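Local coordinates for protein dihydroorotate dehydrogenase (Schistosoma mansoni, PDB 6UY4) that probably catalyses the quinone-dependent oxidation of (S)-dihydroorotate to orotate in pyrimidine biosynthesis, using a bound FMN cofactor, at residues A[95-100]-A[154-160]; A[107-111]-A[164-168]. All coordinates share one frame; numbering follows the deposited sequence.

Contact 1. Residues A[95-100]-A[154-160]; sequences DGKAFM and RLKDRPW
The ring of F99 is the centre of this contact, and L155, P159 and W160 meet it from different directions. L155 lays its CD2 methyl over one face in a CH-pi contact, with CD2 3.8 Å from the ring centroid. P159 instead comes to the rim, its CG 3.7 Å from F99 CZ, a place a compact, rigid ring fills well. The W160 indole meets F99 obliquely, the planes turned 82° from each other, with its six-membered ring centroid 5.6 Å from the F99 centroid. With chi1 at 62°, F99 holds CG between its backbone N and carbonyl carbon and sends the ring across to these partners. M100, folded at chi2 and chi3, lays its flexible thioether beside them, SD 4.0 Å from W160 CB. The indole of W160 is not purely apolar, for its NE1 is hydrogen-bonded to D195.

At the other end R154 reaches along the turn with an extended chain. Its NH1 donates to the carbonyl of D95, NH1 to O 2.7 Å, in a bent bond tilted out of the guanidinium plane. K97 covers one face of that guanidinium with CE, 3.6 Å from R154 NH2. Both cationic ends also have D146 as a long, weak ion partner. The positive phi of G96 (67°) suits glycine, and its carbonyl O lies against the R154 chain. The whole joins the lead-in and first turn of helix 99-105 to the loop entering strand 165-170, on the outer layer of an alpha/beta (TIM) barrel.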
ATOM      1  N   ASP A  95      -9.201   4.656  -6.649  0.94 69.14           N
ATOM      2  CA  ASP A  95      -9.700   4.970  -7.981  0.94 65.96           C
ATOM      3  C   ASP A  95      -8.950   6.120  -8.641  0.94 69.06           C
ATOM      4  O   ASP A  95      -9.350   6.565  -9.722  0.94 66.44           O
ATOM      5  CB  ASP A  95     -11.195   5.286  -7.912  0.94 72.49           C
ATOM      6  CG  ASP A  95     -11.977   4.235  -7.148  0.94 77.83           C
ATOM      7  OD1 ASP A  95     -11.670   3.034  -7.304  0.94 76.60           O
ATOM      8  OD2 ASP A  95     -12.893   4.610  -6.385  0.94 80.15           O
ATOM      9  N   GLY A  96      -7.879   6.609  -8.026  1.00 65.38           N
ATOM     10  CA  GLY A  96      -7.113   7.698  -8.610  1.00 68.02           C
ATOM     11  C   GLY A  96      -7.864   9.010  -8.681  1.00 73.92           C
ATOM     12  O   GLY A  96      -7.696   9.765  -9.648  1.00 73.02           O
ATOM     13  N   LYS A  97      -8.688   9.301  -7.677  1.00 75.60           N
ATOM     14  CA  LYS A  97      -9.489  10.517  -7.667  1.00 77.69           C
ATOM     15  C   LYS A  97      -8.819  11.678  -6.946  1.00 79.12           C
ATOM     16  O   LYS A  97      -9.205  12.831  -7.171  1.00 84.28           O
ATOM     17  CB  LYS A  97     -10.849  10.246  -7.016  1.00 78.25           C
ATOM     18  CG  LYS A  97     -11.675   9.175  -7.709  1.00 74.54           C
ATOM     19  CD  LYS A  97     -12.976   8.928  -6.965  1.00 66.14           C
ATOM     20  CE  LYS A  97     -13.824   7.887  -7.672  1.00 81.66           C
ATOM     21  NZ  LYS A  97     -15.084   7.597  -6.933  1.00 77.92           N
ATOM     22  N   ALA A  98      -7.823  11.410  -6.091  1.00 74.00           N
ATOM     23  CA  ALA A  98      -7.246  12.472  -5.275  1.00 79.36           C
ATOM     24  C   ALA A  98      -5.729  12.371  -5.135  1.00 77.75           C
ATOM     25  O   ALA A  98      -5.177  12.876  -4.151  1.00 77.57           O
ATOM     26  CB  ALA A  98      -7.884  12.479  -3.879  1.00 77.67           C
ATOM     27  N   PHE A  99      -5.035  11.750  -6.092  1.00 70.78           N
ATOM     28  CA  PHE A  99      -3.589  11.600  -5.963  1.00 65.82           C
ATOM     29  C   PHE A  99      -2.867  12.935  -6.101  1.00 74.91           C
ATOM     30  O   PHE A  99      -1.779  13.107  -5.540  1.00 78.41           O
ATOM     31  CB  PHE A  99      -3.063  10.604  -6.999  1.00 64.87           C
ATOM     32  CG  PHE A  99      -3.287  11.028  -8.423  1.00 68.46           C
ATOM     33  CD1 PHE A  99      -2.293  11.686  -9.130  1.00 65.61           C
ATOM     34  CD2 PHE A  99      -4.490  10.765  -9.057  1.00 71.44           C
ATOM     35  CE1 PHE A  99      -2.499  12.077 -10.440  1.00 69.87           C
ATOM     36  CE2 PHE A  99      -4.701  11.154 -10.365  1.00 69.23           C
ATOM     37  CZ  PHE A  99      -3.704  11.810 -11.058  1.00 72.38           C
ATOM     38  N   MET A 100      -3.448  13.884  -6.839  1.00 73.38           N
ATOM     39  CA  MET A 100      -2.814  15.190  -7.001  1.00 72.46           C
ATOM     40  C   MET A 100      -2.781  15.953  -5.682  1.00 75.84           C
ATOM     41  O   MET A 100      -1.736  16.480  -5.280  1.00 76.89           O
ATOM     42  CB  MET A 100      -3.542  15.996  -8.077  1.00 71.04           C
ATOM     43  CG  MET A 100      -3.291  15.506  -9.493  1.00 74.61           C
ATOM     44  SD  MET A 100      -1.546  15.577  -9.947  1.00 84.37           S
ATOM     45  CE  MET A 100      -1.194  17.314  -9.689  1.00 84.53           C
ATOM     46  N   ARG A 154      -8.372   8.633 -15.393  1.00 68.29           N
ATOM     47  CA  ARG A 154      -7.891   9.619 -14.437  1.00 69.94           C
ATOM     48  C   ARG A 154      -6.370   9.693 -14.365  1.00 74.27           C
ATOM     49  O   ARG A 154      -5.842  10.573 -13.676  1.00 78.19           O
ATOM     50  CB  ARG A 154      -8.453   9.317 -13.043  1.00 68.48           C
ATOM     51  CG  ARG A 154      -9.962   9.132 -13.009  1.00 65.84           C
ATOM     52  CD  ARG A 154     -10.472   9.051 -11.580  1.00 70.95           C
ATOM     53  NE  ARG A 154     -11.915   8.835 -11.516  1.00 73.22           N
ATOM     54  CZ  ARG A 154     -12.485   7.663 -11.252  1.00 71.36           C
ATOM     55  NH1 ARG A 154     -11.735   6.596 -11.019  1.00 67.29           N
ATOM     56  NH2 ARG A 154     -13.807   7.560 -11.214  1.00 78.80           N
ATOM     57  N   LEU A 155      -5.656   8.801 -15.057  1.00 66.58           N
ATOM     58  CA  LEU A 155      -4.201   8.768 -15.007  1.00 65.65           C
ATOM     59  C   LEU A 155      -3.534   8.866 -16.372  1.00 74.88           C
ATOM     60  O   LEU A 155      -2.302   8.783 -16.444  1.00 80.33           O
ATOM     61  CB  LEU A 155      -3.718   7.482 -14.317  1.00 63.51           C
ATOM     62  CG  LEU A 155      -4.088   7.249 -12.852  1.00 70.41           C
ATOM     63  CD1 LEU A 155      -3.693   5.845 -12.427  1.00 71.26           C
ATOM     64  CD2 LEU A 155      -3.418   8.282 -11.963  1.00 73.49           C
ATOM     65  N   LYS A 156      -4.297   9.047 -17.453  1.00 73.40           N
ATOM     66  CA  LYS A 156      -3.720   8.929 -18.789  1.00 73.01           C
ATOM     67  C   LYS A 156      -2.808  10.105 -19.123  1.00 77.26           C
ATOM     68  O   LYS A 156      -1.750   9.918 -19.735  1.00 77.08           O
ATOM     69  CB  LYS A 156      -4.832   8.793 -19.831  1.00 74.51           C
ATOM     70  CG  LYS A 156      -5.915   9.856 -19.743  1.00 81.55           C
ATOM     71  CD  LYS A 156      -6.964   9.664 -20.827  1.00 80.37           C
ATOM     72  N   ASP A 157      -3.193  11.319 -18.736  1.00 80.64           N
ATOM     73  CA  ASP A 157      -2.434  12.508 -19.107  1.00 79.30           C
ATOM     74  C   ASP A 157      -1.183  12.714 -18.264  1.00 78.20           C
ATOM     75  O   ASP A 157      -0.406  13.627 -18.564  1.00 79.67           O
ATOM     76  CB  ASP A 157      -3.322  13.752 -19.015  1.00 84.43           C
ATOM     77  CG  ASP A 157      -4.404  13.773 -20.075  1.00105.95           C
ATOM     78  OD1 ASP A 157      -5.474  13.169 -19.851  1.00111.25           O
ATOM     79  OD2 ASP A 157      -4.181  14.389 -21.138  1.00112.67           O
ATOM     80  N   ARG A 158      -0.965  11.894 -17.238  1.00 81.92           N
ATOM     81  CA  ARG A 158       0.142  12.047 -16.313  1.00 75.45           C
ATOM     82  C   ARG A 158       0.250  13.478 -15.779  1.00 75.70           C
ATOM     83  O   ARG A 158       1.259  14.160 -15.999  1.00 74.16           O
ATOM     84  CB  ARG A 158       1.460  11.623 -16.966  1.00 70.50           C
ATOM     85  CG  ARG A 158       1.595  10.126 -17.194  1.00 64.34           C
ATOM     86  CD  ARG A 158       2.910   9.792 -17.882  1.00 64.34           C
ATOM     87  NE  ARG A 158       4.065  10.289 -17.138  1.00 64.76           N
ATOM     88  CZ  ARG A 158       4.723   9.587 -16.221  1.00 70.46           C
ATOM     89  NH1 ARG A 158       4.345   8.350 -15.930  1.00 74.22           N
ATOM     90  NH2 ARG A 158       5.763  10.120 -15.593  1.00 63.74           N
ATOM     91  N   PRO A 159      -0.775  13.964 -15.069  1.00 76.53           N
ATOM     92  CA  PRO A 159      -0.724  15.346 -14.563  1.00 73.73           C
ATOM     93  C   PRO A 159       0.279  15.549 -13.442  1.00 74.44           C
ATOM     94  O   PRO A 159       0.590  16.703 -13.120  1.00 81.28           O
ATOM     95  CB  PRO A 159      -2.157  15.588 -14.074  1.00 80.38           C
ATOM     96  CG  PRO A 159      -2.636  14.234 -13.678  1.00 77.11           C
ATOM     97  CD  PRO A 159      -2.006  13.271 -14.650  1.00 73.98           C
ATOM     98  N   TRP A 160       0.792  14.475 -12.845  1.00 74.25           N
ATOM     99  CA  TRP A 160       1.761  14.561 -11.761  1.00 69.52           C
ATOM    100  C   TRP A 160       3.193  14.727 -12.254  1.00 71.88           C
ATOM    101  O   TRP A 160       4.116  14.669 -11.435  1.00 71.90           O
ATOM    102  CB  TRP A 160       1.672  13.311 -10.884  1.00 68.56           C
ATOM    103  CG  TRP A 160       2.120  12.068 -11.591  1.00 72.38           C
ATOM    104  CD1 TRP A 160       3.389  11.568 -11.645  1.00 73.01           C
ATOM    105  CD2 TRP A 160       1.302  11.172 -12.352  1.00 69.81           C
ATOM    106  NE1 TRP A 160       3.411  10.414 -12.391  1.00 70.61           N
ATOM    107  CE2 TRP A 160       2.143  10.148 -12.834  1.00 71.30           C
ATOM    108  CE3 TRP A 160      -0.060  11.129 -12.666  1.00 71.64           C
ATOM    109  CZ2 TRP A 160       1.667   9.098 -13.617  1.00 68.11           C
ATOM    110  CZ3 TRP A 160      -0.530  10.086 -13.443  1.00 72.04           C
ATOM    111  CH2 TRP A 160       0.331   9.086 -13.911  1.00 68.28           C
TER

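Contact 2. Residues A[107-111]-A[164-168]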
ATOM      1  N   PHE A 107       3.217  13.799   0.581  1.00 80.84           N
ATOM      2  CA  PHE A 107       3.723  12.502   0.152  1.00 72.39           C
ATOM      3  C   PHE A 107       4.507  12.639  -1.147  1.00 69.32           C
ATOM      4  O   PHE A 107       4.119  13.381  -2.052  1.00 76.80           O
ATOM      5  CB  PHE A 107       2.576  11.512  -0.039  1.00 63.68           C
ATOM      6  CG  PHE A 107       1.904  11.104   1.239  1.00 62.77           C
ATOM      7  CD1 PHE A 107       2.552  10.278   2.143  1.00 62.65           C
ATOM      8  CD2 PHE A 107       0.620  11.530   1.531  1.00 68.42           C
ATOM      9  CE1 PHE A 107       1.935   9.894   3.318  1.00 65.50           C
ATOM     10  CE2 PHE A 107      -0.004  11.149   2.704  1.00 63.59           C
ATOM     11  CZ  PHE A 107       0.655  10.330   3.599  1.00 63.00           C
ATOM     12  N   SER A 108       5.622  11.913  -1.234  1.00 66.19           N
ATOM     13  CA  SER A 108       6.442  11.956  -2.437  1.00 69.37           C
ATOM     14  C   SER A 108       5.918  11.046  -3.538  1.00 73.49           C
ATOM     15  O   SER A 108       6.220  11.283  -4.712  1.00 73.88           O
ATOM     16  CB  SER A 108       7.886  11.577  -2.108  1.00 68.24           C
ATOM     17  OG  SER A 108       7.968  10.237  -1.653  1.00 68.13           O
ATOM     18  N   HIS A 109       5.152  10.014  -3.190  1.00 66.70           N
ATOM     19  CA  HIS A 109       4.556   9.154  -4.199  1.00 65.49           C
ATOM     20  C   HIS A 109       3.256   8.572  -3.667  1.00 62.73           C
ATOM     21  O   HIS A 109       3.112   8.324  -2.467  1.00 57.25           O
ATOM     22  CB  HIS A 109       5.513   8.035  -4.636  1.00 62.20           C
ATOM     23  CG  HIS A 109       5.877   7.079  -3.544  1.00 65.27           C
ATOM     24  ND1 HIS A 109       6.889   7.328  -2.643  1.00 64.69           N
ATOM     25  CD2 HIS A 109       5.376   5.863  -3.222  1.00 57.96           C
ATOM     26  CE1 HIS A 109       6.991   6.310  -1.806  1.00 63.45           C
ATOM     27  NE2 HIS A 109       6.083   5.409  -2.135  1.00 60.78           N
ATOM     28  N   ILE A 110       2.305   8.372  -4.576  1.00 68.01           N
ATOM     29  CA  ILE A 110       1.010   7.781  -4.266  1.00 65.72           C
ATOM     30  C   ILE A 110       0.875   6.490  -5.059  1.00 65.25           C
ATOM     31  O   ILE A 110       1.203   6.447  -6.250  1.00 68.37           O
ATOM     32  CB  ILE A 110      -0.154   8.740  -4.591  1.00 74.25           C
ATOM     33  CG1 ILE A 110       0.108  10.128  -4.005  1.00 70.21           C
ATOM     34  CG2 ILE A 110      -1.471   8.179  -4.075  1.00 66.10           C
ATOM     35  CD1 ILE A 110       0.226  10.140  -2.502  1.00 69.57           C
ATOM     36  N   GLU A 111       0.393   5.444  -4.401  1.00 63.56           N
ATOM     37  CA  GLU A 111       0.192   4.142  -5.028  1.00 61.53           C
ATOM     38  C   GLU A 111      -1.310   3.961  -5.247  1.00 59.21           C
ATOM     39  O   GLU A 111      -2.033   3.498  -4.365  1.00 59.72           O
ATOM     40  CB  GLU A 111       0.785   3.026  -4.171  1.00 65.34           C
ATOM     41  CG  GLU A 111       0.696   1.640  -4.789  1.00 68.35           C
ATOM     42  CD  GLU A 111       1.608   0.641  -4.101  1.00 74.82           C
ATOM     43  OE1 GLU A 111       2.793   0.973  -3.880  1.00 75.24           O
ATOM     44  OE2 GLU A 111       1.142  -0.472  -3.777  1.00 68.65           O
ATOM     45  N   GLY A 164       5.834  14.509  -8.543  1.00 70.45           N
ATOM     46  CA  GLY A 164       5.878  13.323  -7.715  1.00 73.39           C
ATOM     47  C   GLY A 164       5.845  12.072  -8.570  1.00 73.44           C
ATOM     48  O   GLY A 164       5.956  12.126  -9.791  1.00 75.95           O
ATOM     49  N   VAL A 165       5.685  10.938  -7.892  1.00 74.02           N
ATOM     50  CA  VAL A 165       5.669   9.623  -8.519  1.00 69.35           C
ATOM     51  C   VAL A 165       4.318   8.976  -8.248  1.00 69.51           C
ATOM     52  O   VAL A 165       3.755   9.131  -7.161  1.00 67.01           O
ATOM     53  CB  VAL A 165       6.822   8.741  -7.992  1.00 66.44           C
ATOM     54  CG1 VAL A 165       6.764   7.346  -8.593  1.00 63.38           C
ATOM     55  CG2 VAL A 165       8.163   9.395  -8.288  1.00 67.06           C
ATOM     56  N   ILE A 166       3.788   8.266  -9.242  1.00 66.94           N
ATOM     57  CA  ILE A 166       2.514   7.571  -9.111  1.00 66.11           C
ATOM     58  C   ILE A 166       2.708   6.124  -9.535  1.00 63.20           C
ATOM     59  O   ILE A 166       3.172   5.856 -10.650  1.00 65.89           O
ATOM     60  CB  ILE A 166       1.401   8.231  -9.943  1.00 66.44           C
ATOM     61  CG1 ILE A 166       1.080   9.625  -9.396  1.00 67.21           C
ATOM     62  CG2 ILE A 166       0.156   7.355  -9.956  1.00 56.91           C
ATOM     63  CD1 ILE A 166       0.569   9.628  -7.979  1.00 64.92           C
ATOM     64  N   GLY A 167       2.359   5.196  -8.648  1.00 60.22           N
ATOM     65  CA  GLY A 167       2.359   3.787  -8.982  1.00 62.60           C
ATOM     66  C   GLY A 167       0.952   3.234  -9.018  1.00 61.44           C
ATOM     67  O   GLY A 167       0.036   3.831  -8.444  1.00 65.65           O
ATOM     68  N   VAL A 168       0.756   2.103  -9.690  1.00 63.99           N
ATOM     69  CA  VAL A 168      -0.552   1.470  -9.801  1.00 57.36           C
ATOM     70  C   VAL A 168      -0.450   0.052  -9.263  1.00 58.19           C
ATOM     71  O   VAL A 168       0.427  -0.715  -9.678  1.00 57.07           O
ATOM     72  CB  VAL A 168      -1.067   1.470 -11.252  1.00 59.15           C
ATOM     73  CG1 VAL A 168      -2.412   0.767 -11.332  1.00 52.69           C
ATOM     74  CG2 VAL A 168      -1.179   2.892 -11.772  1.00 66.22           C
TER
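S108 and V165 begin the pairing of two neighbouring parallel strands of the TIM barrel, where the carbonyl O of S108 accepts from V165 N at 3.2 Å. Beside it G164 adopts backbone angles, with phi at 152°, that suit a residue without a side chain, just before strand 165-170 begins. The hydroxyl of S108 is turned to the backbone instead, meeting the carbonyls of H84 and I86, and its OG also accepts a bond from H109 ND1 (3.3 Å).

H109 pairs with V165, their CB atoms 3.7 Å apart on the same face of the sheet as E111. Its chi1 of 63° swings the imidazole away from V165, so that the ring can meet F82 nearly at a right angle while NE2 bonds to Q352. The two ring nitrogens thus both have partners in a buried place, a good use of histidine.

I110 carries the next two rungs: its N donates to V165 O at 3.1 Å, and its O accepts from G167 N at 2.9 Å. Straddling I166 in this way is the usual parallel pattern. The side chains of I110 and I166 point the same way and lie alongside each other, CD1 of I166 3.6 Å from I110 CB. Branched and apolar, they suit the outer face, which helix 99-105 covers with L102 and L103.

E111 returns to the inner face, paired with G167, which has no side chain to lie beside E111 there. CG stands anti to the backbone N (chi1 -176°), and the side chain lies about 5 Å from FMN by nearest atoms. Its OE1 is held by Q352 and Y196, while OE2 bonds to N169 ND2.

In the fold
The two contacts lie with centres about 10 Å apart and belong to one barrel, contact 2 in its strand wall and contact 1 packed on the outside. Their segments alternate along the chain: 95-100, 107-111, 154-160, 164-168. Helix 99-105 leads into strand 109-115, and the 154-160 loop leads into strand 165-170, so each half of contact 1 is followed by one strand of contact 2. The layers touch directly: F99 and W160 pack on I166, and L155 meets V168, putting the apolar cluster of contact 1 against the outer face of the strand pair. Contact 1 thus packs an outer helix and loop on the wall, and contact 2 joins two of its strands beside the flavin.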